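Local coordinates for putative molybdenum carrier protein (Syntrophus aciditrophicus SB, PDB 3IMK), which is of unknown function but may bind molybdenum or another small ligand, as a putative carrier of the SLOG superfamily, at residues G36-G41 against L55-T60; G14-A19 against R42-G47; I79-I84 against H105-R110; D20-D25 against E144-T149. One frame throughout, in Å; residues are numbered along the deposited sequence.

Interaction 1: residues G36-G41 against L55-T60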
loop_
_atom_site.group_PDB
_atom_site.type_symbol
_atom_site.label_atom_id
_atom_site.label_comp_id
_atom_site.label_asym_id
_atom_site.label_seq_id
_atom_site.Cartn_x
_atom_site.Cartn_y
_atom_site.Cartn_z
ATOM N N GLY A 36 -5.132 -2.124 8.812
ATOM C CA GLY A 36 -5.622 -1.129 7.871
ATOM C C GLY A 36 -7.056 -0.760 8.144
ATOM O O GLY A 36 -7.856 -1.547 8.661
ATOM N N TRP A 37 -7.395 0.431 7.737
ATOM C CA TRP A 37 -8.750 0.947 7.832
ATOM C C TRP A 37 -9.502 0.672 6.548
ATOM O O TRP A 37 -9.021 0.929 5.458
ATOM C CB TRP A 37 -8.687 2.444 8.054
ATOM C CG TRP A 37 -8.095 2.771 9.389
ATOM C CD1 TRP A 37 -6.785 3.118 9.649
ATOM C CD2 TRP A 37 -8.762 2.768 10.659
ATOM N NE1 TRP A 37 -6.599 3.357 11.024
ATOM C CE2 TRP A 37 -7.810 3.163 11.650
ATOM C CE3 TRP A 37 -10.082 2.549 11.039
ATOM C CZ2 TRP A 37 -8.154 3.295 12.998
ATOM C CZ3 TRP A 37 -10.411 2.639 12.385
ATOM C CH2 TRP A 37 -9.456 2.999 13.341
ATOM N N VAL A 38 -10.714 0.154 6.696
ATOM C CA VAL A 38 -11.622 -0.145 5.604
ATOM C C VAL A 38 -12.916 0.643 5.815
ATOM O O VAL A 38 -13.201 1.084 6.934
ATOM C CB VAL A 38 -11.892 -1.698 5.515
ATOM C CG1 VAL A 38 -10.584 -2.439 5.200
ATOM C CG2 VAL A 38 -12.561 -2.258 6.754
ATOM N N PRO A 39 -13.731 0.794 4.761
ATOM C CA PRO A 39 -15.042 1.442 4.992
ATOM C C PRO A 39 -15.896 0.689 5.988
ATOM O O PRO A 39 -15.768 -0.517 6.095
ATOM C CB PRO A 39 -15.691 1.419 3.593
ATOM C CG PRO A 39 -14.524 1.250 2.629
ATOM C CD PRO A 39 -13.576 0.361 3.366
ATOM N N LYS A 40 -16.832 1.380 6.649
ATOM C CA LYS A 40 -17.879 0.680 7.368
ATOM C C LYS A 40 -18.465 -0.408 6.466
ATOM O O LYS A 40 -18.689 -0.180 5.289
ATOM C CB LYS A 40 -18.957 1.653 7.817
ATOM C CG LYS A 40 -19.971 1.040 8.740
ATOM C CD LYS A 40 -21.079 2.038 9.069
ATOM C CE LYS A 40 -22.053 2.316 7.900
ATOM N NZ LYS A 40 -23.247 3.104 8.369
ATOM N N GLY A 41 -18.668 -1.600 7.014
ATOM C CA GLY A 41 -19.184 -2.736 6.246
ATOM C C GLY A 41 -18.124 -3.491 5.459
ATOM O O GLY A 41 -18.417 -4.464 4.785
ATOM N N LEU A 55 -8.869 -6.373 10.038
ATOM C CA LEU A 55 -8.885 -4.948 9.641
ATOM C C LEU A 55 -9.838 -4.161 10.491
ATOM O O LEU A 55 -10.638 -4.751 11.224
ATOM C CB LEU A 55 -9.231 -4.797 8.161
ATOM C CG LEU A 55 -8.304 -5.611 7.232
ATOM C CD1 LEU A 55 -8.858 -5.658 5.864
ATOM C CD2 LEU A 55 -6.915 -4.963 7.128
ATOM N N GLN A 56 -9.777 -2.832 10.399
ATOM C CA GLN A 56 -10.583 -1.986 11.284
ATOM C C GLN A 56 -11.550 -1.139 10.458
ATOM O O GLN A 56 -11.156 -0.475 9.504
ATOM C CB GLN A 56 -9.618 -1.080 12.060
ATOM C CG GLN A 56 -8.544 -1.857 12.952
ATOM C CD GLN A 56 -7.357 -2.618 12.208
ATOM O OE1 GLN A 56 -6.611 -2.037 11.424
ATOM N NE2 GLN A 56 -7.164 -3.909 12.549
ATOM N N GLU A 57 -12.842 -1.142 10.823
ATOM C CA GLU A 57 -13.839 -0.378 10.109
ATOM C C GLU A 57 -13.872 1.095 10.537
ATOM O O GLU A 57 -13.831 1.395 11.745
ATOM C CB GLU A 57 -15.238 -0.999 10.271
ATOM C CG GLU A 57 -15.432 -2.293 9.546
ATOM C CD GLU A 57 -16.828 -2.876 9.765
ATOM O OE1 GLU A 57 -17.825 -2.133 9.641
ATOM O OE2 GLU A 57 -16.923 -4.091 10.034
HETATM N N MSE A 58 -14.038 1.958 9.528
HETATM C CA MSE A 58 -14.285 3.401 9.725
HETATM C C MSE A 58 -15.760 3.628 10.095
HETATM O O MSE A 58 -16.606 2.740 9.929
HETATM C CB MSE A 58 -13.965 4.179 8.468
HETATM C CG MSE A 58 -12.518 4.140 8.070
HETATM SE SE MSE A 58 -11.473 5.340 9.323
HETATM C CE MSE A 58 -12.077 7.083 8.659
ATOM N N PRO A 59 -16.080 4.819 10.591
ATOM C CA PRO A 59 -17.476 5.113 10.955
ATOM C C PRO A 59 -18.475 5.194 9.813
ATOM O O PRO A 59 -19.687 5.053 10.051
ATOM C CB PRO A 59 -17.383 6.483 11.639
ATOM C CG PRO A 59 -15.969 6.753 11.910
ATOM C CD PRO A 59 -15.147 5.903 10.991
ATOM N N THR A 60 -18.010 5.468 8.609
ATOM C CA THR A 60 -18.889 5.548 7.447
ATOM C C THR A 60 -18.344 4.711 6.314
ATOM O O THR A 60 -17.197 4.271 6.349
ATOM C CB THR A 60 -19.153 7.022 6.921
ATOM O OG1 THR A 60 -18.034 7.497 6.141
ATOM C CG2 THR A 60 -19.382 7.963 8.088
HETATM O O HOH W 1 -22.261 5.760 8.854
#
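Trp-37 and Gln-56 pair in register, and their backbones carry the tight part of the contact. Gln-56 N donates to Gly-36 O, and Val-38 N to Gln-56 O at 2.9 Å. Met-58 N follows on Val-38 O in a nearly linear C=O...N line. On the Trp-37 face of the sheet, Gln-56 CB lies over the six-membered ring, 4.0 Å from its centroid. The Gln-56 chain then bends at chi2 (72°), which swings OE1 back to accept from Gly-36 N at 3.0 Å. With an alanine here, Gly-36 N is likely to lose its side-chain acceptor. Strand 56-57 is the outermost strand at one edge of the parallel sheet and pairs with 34-38. Met-58 is a selenomethionine. Its SE meets the indole obliquely, 3.6 Å from Trp-37 CE3, a Met-aromatic contact. Trp-37, Met-58 and Pro-59 also line a pocket holding a polyether, and Trp-37 NE1 bonds Asp-73. On the Val-38 face, CG1 touches Leu-55 CD1 at 3.7 Å. Farther on, Lys-40 N to Thr-60 O and Gly-41 N to Glu-57 OE1 (2.8 Å) still hold the backbone. The Lys-40 side chain is the solvent side: a water links its NZ to Pro-59 O.

Interaction 2: residues G14-A19 against R42-G47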
loop_
_atom_site.group_PDB
_atom_site.type_symbol
_atom_site.label_atom_id
_atom_site.label_comp_id
_atom_site.label_asym_id
_atom_site.label_seq_id
_atom_site.Cartn_x
_atom_site.Cartn_y
_atom_site.Cartn_z
ATOM N N GLY A 14 -5.965 -0.340 2.606
ATOM C CA GLY A 14 -7.399 -0.080 2.675
ATOM C C GLY A 14 -8.257 -1.244 2.243
ATOM O O GLY A 14 -9.455 -1.084 2.123
ATOM N N GLY A 15 -7.660 -2.414 2.035
ATOM C CA GLY A 15 -8.440 -3.647 1.797
ATOM C C GLY A 15 -8.992 -3.775 0.382
ATOM O O GLY A 15 -9.637 -4.799 0.115
ATOM N N GLN A 16 -8.819 -2.802 -0.493
ATOM C CA GLN A 16 -9.400 -2.870 -1.854
ATOM C C GLN A 16 -8.767 -4.056 -2.594
ATOM O O GLN A 16 -7.668 -4.489 -2.279
ATOM C CB GLN A 16 -9.122 -1.552 -2.598
ATOM C CG GLN A 16 -9.717 -1.339 -3.970
ATOM C CD GLN A 16 -11.243 -1.492 -3.968
ATOM O OE1 GLN A 16 -11.747 -2.612 -3.866
ATOM N NE2 GLN A 16 -11.989 -0.367 -4.045
ATOM N N THR A 17 -9.416 -4.504 -3.671
ATOM C CA THR A 17 -8.739 -5.429 -4.574
ATOM C C THR A 17 -7.546 -4.700 -5.208
ATOM O O THR A 17 -7.383 -3.481 -5.137
ATOM C CB THR A 17 -9.688 -5.849 -5.728
ATOM O OG1 THR A 17 -10.024 -4.666 -6.434
ATOM C CG2 THR A 17 -10.971 -6.520 -5.168
ATOM N N GLY A 18 -6.666 -5.473 -5.845
ATOM C CA GLY A 18 -5.510 -4.886 -6.483
ATOM C C GLY A 18 -4.318 -4.685 -5.578
ATOM O O GLY A 18 -3.965 -5.567 -4.834
ATOM N N ALA A 19 -3.750 -3.487 -5.580
ATOM C CA ALA A 19 -2.578 -3.210 -4.764
ATOM C C ALA A 19 -2.821 -3.434 -3.264
ATOM O O ALA A 19 -1.987 -4.046 -2.581
ATOM C CB ALA A 19 -2.090 -1.734 -4.989
ATOM N N ARG A 42 -16.866 -3.076 5.598
ATOM C CA ARG A 42 -15.753 -3.713 4.906
ATOM C C ARG A 42 -15.932 -3.681 3.375
ATOM O O ARG A 42 -15.570 -4.620 2.653
ATOM C CB ARG A 42 -15.491 -5.157 5.403
ATOM C CG ARG A 42 -15.470 -5.345 6.878
ATOM C CD ARG A 42 -15.430 -6.830 7.214
ATOM N NE ARG A 42 -14.217 -7.514 6.774
ATOM C CZ ARG A 42 -13.107 -7.591 7.507
ATOM N NH1 ARG A 42 -12.990 -6.943 8.654
ATOM N NH2 ARG A 42 -12.080 -8.289 7.070
ATOM N N LEU A 43 -16.467 -2.584 2.871
ATOM C CA LEU A 43 -16.789 -2.529 1.453
ATOM C C LEU A 43 -15.554 -2.516 0.564
ATOM O O LEU A 43 -14.537 -1.863 0.892
ATOM C CB LEU A 43 -17.677 -1.337 1.115
ATOM C CG LEU A 43 -18.933 -1.229 1.954
ATOM C CD1 LEU A 43 -19.759 0.043 1.521
ATOM C CD2 LEU A 43 -19.819 -2.473 1.875
ATOM N N ALA A 44 -15.674 -3.186 -0.592
ATOM C CA ALA A 44 -14.611 -3.242 -1.584
ATOM C C ALA A 44 -15.225 -3.685 -2.908
ATOM O O ALA A 44 -16.329 -4.246 -2.957
ATOM C CB ALA A 44 -13.503 -4.207 -1.140
ATOM N N GLU A 45 -14.504 -3.448 -3.982
ATOM C CA GLU A 45 -14.830 -4.083 -5.253
ATOM C C GLU A 45 -14.780 -5.598 -5.065
ATOM O O GLU A 45 -13.859 -6.102 -4.401
ATOM C CB GLU A 45 -13.803 -3.680 -6.293
ATOM C CG GLU A 45 -14.004 -4.347 -7.622
ATOM C CD GLU A 45 -12.937 -3.943 -8.620
ATOM O OE1 GLU A 45 -11.787 -4.371 -8.463
ATOM O OE2 GLU A 45 -13.286 -3.222 -9.574
ATOM N N GLY A 46 -15.781 -6.308 -5.589
ATOM C CA GLY A 46 -15.807 -7.779 -5.403
ATOM C C GLY A 46 -16.372 -8.274 -4.085
ATOM O O GLY A 46 -16.397 -9.498 -3.845
ATOM N N GLY A 47 -16.914 -7.400 -3.253
ATOM C CA GLY A 47 -17.631 -7.746 -2.051
ATOM C C GLY A 47 -16.869 -7.525 -0.764
ATOM O O GLY A 47 -15.711 -7.111 -0.767
HETATM O O HOH W 2 -11.801 -1.362 0.439
#
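Gln-16 and Thr-17 meet Glu-45 through a few polar atoms, with the Ala-44 methyl beside them. The side chain of Glu-45 crosses Gln-16 and Thr-17. Its CB packs 3.4 Å from Gln-16 OE1. CG is anti to the backbone N (chi1 177°), and the extended chain beyond it carries the carboxylate to the Thr-17 hydroxyl. CG and CD come near Thr-17 OG1 without bonding to it. At the tip, OE1 accepts from Thr-17 OG1 at 2.7 Å. The hydroxyl comes from the anti side, 27° out of the carboxylate plane. OE1 also takes the N-H of Gly-140. The other tip oxygen, OE2, forms a salt bridge with Arg-138, so both carboxylate oxygens are held. The segment 14-19 is the loop between strand 10-12 and helix 19-29, with Gly-18 at the helix N-cap. Gly-18 N donates to a sulfonate oxygen of a MES molecule, probably from the crystallisation liquor. The site is consistent with anion binding at this helix N-terminus. Gln-16 OE1 serves two donors in its carbonyl plane, each on a lone pair. Glu-45 N lies 2.9 Å away and Thr-17 N 3.0 Å away. The Gln-16 amide and Glu-45 carboxylate planes stand 52° apart. Ala-44 CB touches Gln-16 OE1 at 3.6 Å. Ala-44 begins a type II turn that ends at Gly-47. A water bridges Gly-14 O and Leu-43 O.

Interaction 3: residues I79-I84 against H105-R110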
loop_
_atom_site.group_PDB
_atom_site.type_symbol
_atom_site.label_atom_id
_atom_site.label_comp_id
_atom_site.label_asym_id
_atom_site.label_seq_id
_atom_site.Cartn_x
_atom_site.Cartn_y
_atom_site.Cartn_z
ATOM N N ILE A 79 2.873 4.000 -3.174
ATOM C CA ILE A 79 1.774 3.917 -4.154
ATOM C C ILE A 79 2.340 3.193 -5.390
ATOM O O ILE A 79 3.340 3.616 -5.937
ATOM C CB ILE A 79 1.188 5.296 -4.569
ATOM C CG1 ILE A 79 0.870 6.137 -3.312
ATOM C CG2 ILE A 79 -0.066 5.052 -5.410
ATOM C CD1 ILE A 79 0.401 7.570 -3.576
ATOM N N ILE A 80 1.712 2.103 -5.796
ATOM C CA ILE A 80 2.164 1.300 -6.922
ATOM C C ILE A 80 1.109 1.370 -8.041
ATOM O O ILE A 80 -0.055 1.108 -7.792
ATOM C CB ILE A 80 2.389 -0.162 -6.472
ATOM C CG1 ILE A 80 3.280 -0.228 -5.229
ATOM C CG2 ILE A 80 2.984 -0.966 -7.655
ATOM C CD1 ILE A 80 3.264 -1.595 -4.490
ATOM N N SER A 81 1.536 1.644 -9.281
ATOM C CA SER A 81 0.650 1.711 -10.425
ATOM C C SER A 81 1.369 1.305 -11.692
ATOM O O SER A 81 2.596 1.135 -11.710
ATOM C CB SER A 81 0.137 3.136 -10.627
ATOM O OG SER A 81 1.140 3.985 -11.120
ATOM N N HIS A 82 0.572 1.199 -12.744
ATOM C CA HIS A 82 1.044 1.253 -14.131
ATOM C C HIS A 82 0.498 2.504 -14.748
ATOM O O HIS A 82 -0.714 2.603 -14.970
ATOM C CB HIS A 82 0.624 0.016 -14.937
ATOM C CG HIS A 82 1.196 -1.271 -14.428
ATOM N ND1 HIS A 82 0.425 -2.206 -13.770
ATOM C CD2 HIS A 82 2.452 -1.784 -14.482
ATOM C CE1 HIS A 82 1.180 -3.247 -13.460
ATOM N NE2 HIS A 82 2.422 -3.010 -13.861
ATOM N N GLY A 83 1.358 3.501 -14.921
ATOM C CA GLY A 83 0.954 4.784 -15.469
ATOM C C GLY A 83 0.712 5.853 -14.399
ATOM O O GLY A 83 0.813 5.611 -13.183
ATOM N N ILE A 84 0.355 7.045 -14.863
ATOM C CA ILE A 84 0.105 8.176 -13.978
ATOM C C ILE A 84 -1.052 7.876 -13.055
ATOM O O ILE A 84 -2.019 7.189 -13.415
ATOM C CB ILE A 84 -0.145 9.469 -14.777
ATOM C CG1 ILE A 84 -1.360 9.305 -15.690
ATOM C CG2 ILE A 84 1.162 9.833 -15.511
ATOM C CD1 ILE A 84 -2.608 10.004 -15.188
ATOM N N HIS A 105 5.830 7.062 -5.115
ATOM C CA HIS A 105 5.044 6.470 -6.169
ATOM C C HIS A 105 5.986 5.721 -7.124
ATOM O O HIS A 105 6.849 6.344 -7.726
ATOM C CB HIS A 105 4.303 7.563 -6.990
ATOM C CG HIS A 105 3.641 7.028 -8.231
ATOM N ND1 HIS A 105 3.443 7.777 -9.374
ATOM C CD2 HIS A 105 3.104 5.801 -8.480
ATOM C CE1 HIS A 105 2.849 7.020 -10.289
ATOM N NE2 HIS A 105 2.611 5.829 -9.767
ATOM N N ILE A 106 5.771 4.411 -7.221
ATOM C CA ILE A 106 6.429 3.537 -8.188
ATOM C C ILE A 106 5.468 3.318 -9.351
ATOM O O ILE A 106 4.413 2.711 -9.189
ATOM C CB ILE A 106 6.839 2.206 -7.558
ATOM C CG1 ILE A 106 7.897 2.430 -6.485
ATOM C CG2 ILE A 106 7.334 1.196 -8.614
ATOM C CD1 ILE A 106 9.240 3.107 -6.968
ATOM N N ASP A 107 5.873 3.755 -10.546
ATOM C CA ASP A 107 5.142 3.552 -11.786
ATOM C C ASP A 107 5.874 2.402 -12.524
ATOM O O ASP A 107 6.940 2.589 -13.091
ATOM C CB ASP A 107 5.106 4.839 -12.612
ATOM C CG ASP A 107 4.366 4.682 -13.919
ATOM O OD1 ASP A 107 4.045 3.539 -14.339
ATOM O OD2 ASP A 107 4.046 5.712 -14.548
ATOM N N LEU A 108 5.271 1.218 -12.485
ATOM C CA LEU A 108 5.872 0.017 -13.041
ATOM C C LEU A 108 5.771 -0.038 -14.548
ATOM O O LEU A 108 6.232 -1.020 -15.130
ATOM C CB LEU A 108 5.287 -1.234 -12.365
ATOM C CG LEU A 108 5.706 -1.445 -10.927
ATOM C CD1 LEU A 108 5.002 -2.664 -10.332
ATOM C CD2 LEU A 108 7.207 -1.568 -10.739
ATOM N N ASP A 109 5.261 1.022 -15.185
ATOM C CA ASP A 109 5.514 1.212 -16.628
ATOM C C ASP A 109 6.821 1.965 -16.920
ATOM O O ASP A 109 7.263 2.000 -18.079
ATOM C CB ASP A 109 4.370 1.952 -17.329
ATOM C CG ASP A 109 3.135 1.103 -17.536
ATOM O OD1 ASP A 109 3.144 -0.136 -17.314
ATOM O OD2 ASP A 109 2.090 1.685 -17.945
ATOM N N ARG A 110 7.409 2.582 -15.893
ATOM C CA ARG A 110 8.574 3.436 -16.080
ATOM C C ARG A 110 9.845 2.861 -15.483
ATOM O O ARG A 110 10.944 3.267 -15.868
ATOM C CB ARG A 110 8.324 4.818 -15.462
ATOM C CG ARG A 110 7.123 5.554 -16.034
ATOM C CD ARG A 110 7.439 6.447 -17.177
ATOM N NE ARG A 110 7.916 5.723 -18.352
ATOM C CZ ARG A 110 7.139 5.159 -19.283
ATOM N NH1 ARG A 110 5.806 5.228 -19.217
ATOM N NH2 ARG A 110 7.709 4.515 -20.303
#
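The beta-alpha-beta unit of strand 76-81, helix 87-98 and strand 103-107 brings Ile-79, Ile-80 and Ser-81 beside His-105, Ile-106 and Asp-107. The strands run parallel, 13° apart. Ile-106 N bonds Ile-79 O, Ser-81 N bonds Ile-106 O, and Leu-108 N closes on Ser-81 O at 2.8 Å. On the Ile-80 face, Ile-80 CG2 touches Leu-108 CD1 at 3.8 Å. On the other face, a chi1 of 171° turns the ring edge of His-105 to Ser-81. Its NE2 donates to Ser-81 OG at 2.7 Å, almost in the ring plane. Ser-81 OG in turn donates to Gly-83 O at 2.6 Å. Asp-107 OD1 takes Gly-83 N at 2.7 Å and Asp-109 N at 2.9 Å, from opposite faces of the carboxylate. The second bond makes an Asx turn. An alanine in place of Asp-107 would probably leave Gly-83 N and Asp-109 N without this acceptor and let the loop ends shift. His-82 CD2 lies 3.3 Å from Asp-109 OD1, but its ND1 bonds Asp-142. The donor order along His-105, Ser-81 and Gly-83 implies that NE2 carries a hydrogen and fixes how the serine hydroxyl is turned.

Interaction 4: residues D20-D25 against E144-T149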
loop_
_atom_site.group_PDB
_atom_site.type_symbol
_atom_site.label_atom_id
_atom_site.label_comp_id
_atom_site.label_asym_id
_atom_site.label_seq_id
_atom_site.Cartn_x
_atom_site.Cartn_y
_atom_site.Cartn_z
ATOM N N ASP A 20 -3.942 -2.918 -2.741
ATOM C CA ASP A 20 -4.190 -3.046 -1.290
ATOM C C ASP A 20 -4.173 -4.537 -0.873
ATOM O O ASP A 20 -3.689 -4.901 0.227
ATOM C CB ASP A 20 -5.565 -2.497 -0.904
ATOM C CG ASP A 20 -5.688 -0.993 -0.823
ATOM O OD1 ASP A 20 -4.729 -0.251 -1.059
ATOM O OD2 ASP A 20 -6.839 -0.588 -0.492
ATOM N N ARG A 21 -4.854 -5.371 -1.651
ATOM C CA ARG A 21 -5.045 -6.782 -1.305
ATOM C C ARG A 21 -3.728 -7.548 -1.409
ATOM O O ARG A 21 -3.374 -8.361 -0.514
ATOM C CB ARG A 21 -6.147 -7.395 -2.165
ATOM C CG ARG A 21 -6.726 -8.697 -1.563
ATOM C CD ARG A 21 -7.596 -8.433 -0.296
ATOM N NE ARG A 21 -8.761 -7.572 -0.519
ATOM C CZ ARG A 21 -9.923 -7.978 -1.014
ATOM N NH1 ARG A 21 -10.112 -9.247 -1.332
ATOM N NH2 ARG A 21 -10.917 -7.112 -1.193
ATOM N N ALA A 22 -2.927 -7.226 -2.440
ATOM C CA ALA A 22 -1.608 -7.798 -2.541
ATOM C C ALA A 22 -0.748 -7.432 -1.339
ATOM O O ALA A 22 0.043 -8.264 -0.837
ATOM C CB ALA A 22 -0.895 -7.375 -3.857
ATOM N N ALA A 23 -0.823 -6.190 -0.890
ATOM C CA ALA A 23 -0.054 -5.851 0.286
ATOM C C ALA A 23 -0.341 -6.729 1.486
ATOM O O ALA A 23 0.577 -7.181 2.198
ATOM C CB ALA A 23 -0.294 -4.347 0.632
ATOM N N LEU A 24 -1.634 -6.972 1.738
ATOM C CA LEU A 24 -2.036 -7.785 2.875
ATOM C C LEU A 24 -1.631 -9.260 2.691
ATOM O O LEU A 24 -1.141 -9.891 3.611
ATOM C CB LEU A 24 -3.553 -7.670 3.112
ATOM C CG LEU A 24 -4.072 -6.251 3.376
ATOM C CD1 LEU A 24 -5.626 -6.262 3.583
ATOM C CD2 LEU A 24 -3.384 -5.578 4.580
ATOM N N ASP A 25 -1.804 -9.786 1.469
ATOM C CA ASP A 25 -1.490 -11.176 1.195
ATOM C C ASP A 25 0.010 -11.377 1.338
ATOM O O ASP A 25 0.468 -12.413 1.860
ATOM C CB ASP A 25 -1.986 -11.571 -0.200
ATOM C CG ASP A 25 -3.482 -11.697 -0.280
ATOM O OD1 ASP A 25 -4.128 -11.842 0.783
ATOM O OD2 ASP A 25 -4.026 -11.727 -1.417
ATOM N N GLU A 144 -3.252 -6.325 -13.839
ATOM C CA GLU A 144 -1.890 -6.752 -13.548
ATOM C C GLU A 144 -1.391 -6.200 -12.215
ATOM O O GLU A 144 -0.279 -6.571 -11.788
ATOM C CB GLU A 144 -0.903 -6.304 -14.659
ATOM C CG GLU A 144 -1.158 -6.952 -16.027
ATOM C CD GLU A 144 -0.179 -6.516 -17.134
ATOM O OE1 GLU A 144 0.437 -5.424 -17.010
ATOM O OE2 GLU A 144 -0.047 -7.253 -18.129
ATOM N N ILE A 145 -2.138 -5.316 -11.551
ATOM C CA ILE A 145 -1.568 -4.661 -10.371
ATOM C C ILE A 145 -1.388 -5.565 -9.144
ATOM O O ILE A 145 -0.430 -5.407 -8.416
ATOM C CB ILE A 145 -2.317 -3.353 -10.018
ATOM C CG1 ILE A 145 -1.449 -2.477 -9.115
ATOM C CG2 ILE A 145 -3.675 -3.650 -9.358
ATOM C CD1 ILE A 145 -0.184 -2.020 -9.709
ATOM N N TYR A 146 -2.277 -6.543 -8.956
ATOM C CA TYR A 146 -2.152 -7.440 -7.795
ATOM C C TYR A 146 -0.825 -8.197 -7.876
ATOM O O TYR A 146 -0.021 -8.178 -6.957
ATOM C CB TYR A 146 -3.341 -8.421 -7.746
ATOM C CG TYR A 146 -3.180 -9.447 -6.642
ATOM C CD1 TYR A 146 -2.492 -10.627 -6.850
ATOM C CD2 TYR A 146 -3.712 -9.208 -5.377
ATOM C CE1 TYR A 146 -2.300 -11.534 -5.826
ATOM C CE2 TYR A 146 -3.522 -10.087 -4.352
ATOM C CZ TYR A 146 -2.839 -11.279 -4.593
ATOM O OH TYR A 146 -2.643 -12.184 -3.566
ATOM N N GLN A 147 -0.597 -8.864 -9.005
ATOM C CA GLN A 147 0.614 -9.691 -9.096
ATOM C C GLN A 147 1.889 -8.835 -9.185
ATOM O O GLN A 147 2.941 -9.241 -8.700
ATOM C CB GLN A 147 0.571 -10.667 -10.275
ATOM C CG GLN A 147 1.652 -11.759 -10.204
ATOM C CD GLN A 147 1.562 -12.597 -8.927
ATOM O OE1 GLN A 147 0.467 -13.065 -8.576
ATOM N NE2 GLN A 147 2.678 -12.759 -8.209
ATOM N N ALA A 148 1.792 -7.689 -9.841
ATOM C CA ALA A 148 2.940 -6.813 -9.913
ATOM C C ALA A 148 3.361 -6.355 -8.510
ATOM O O ALA A 148 4.573 -6.262 -8.194
ATOM C CB ALA A 148 2.613 -5.603 -10.779
ATOM N N THR A 149 2.351 -6.023 -7.688
ATOM C CA THR A 149 2.585 -5.645 -6.297
ATOM C C THR A 149 3.252 -6.790 -5.521
ATOM O O THR A 149 4.233 -6.586 -4.806
ATOM C CB THR A 149 1.276 -5.165 -5.644
ATOM O OG1 THR A 149 0.884 -3.976 -6.332
ATOM C CG2 THR A 149 1.519 -4.818 -4.177
#
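Tyr-146 extends its ring away from its own backbone nitrogen (chi1 175°) and reaches across to the helix of Ala-22 and Asp-25. Asp-25 CG sits beside its own backbone N, which brings OD2 to the phenol. Tyr-146 OH donates to Asp-25 OD2 at 2.6 Å. The oxygen lies at the edge of the ring, in its plane. The hydroxyl comes to the anti side of the carboxylate, a little out of its plane. The ring and carboxylate planes are 68° apart. Asp-25 OD1 bonds the hydroxyl of Tyr-53, so two tyrosines grip this carboxylate, one on each oxygen. Together they are likely to fix its rotation and to favour the charged form.

Ala-22 provides the apolar half. Its CB lies over the Tyr-146 ring, 4.1 Å from the centroid, as a CH-pi contact. The same methyl comes 3.3 Å from Tyr-146 O and 3.5 Å from Thr-149 CG2. A small residue at this point lets the backbones come close, with the CA atoms of Ala-22 and Tyr-146 5.3 Å apart. Thr-149 OG1 turns back to Ile-145 O at 2.8 Å. That bond leaves CG2 to meet Ala-22.

The segments of the two helices cross at -37°, with axes 8.3 Å apart. Met-150 of helix 145-157 also touches Ala-22 and Asp-25. Ile-145 and Thr-149 pack on Ile-80, so helix 145-157 packs on strand 76-81 and beside helix 19-29. Arg-21 reaches Gly-15 in the loop leading into helix 19-29.

Interactions 1 and 3 join neighbouring strands at the two edges of the same parallel sheet, with centres about 26 Å apart. Both rest on backbone bonds, but interaction 1 lines a polyether pocket on the Trp-37 face, and interaction 3 adds the His-105, Ser-81 and Asp-107 bonds. Interaction 2 is a small, polar loop contact. Interaction 4, nearest the centre of the chain, is the most interior; it packs the Ala-22 methyl between two helices and adds a phenol-carboxylate bond. Interaction 1 is the most peripheral, and all four are partly buried. Gly-15 O and Arg-21 NH2 link 2 to 4. Ile-80 and Thr-149 link 3 to 4, and Val-38 packs on Gly-14 between 1 and 2.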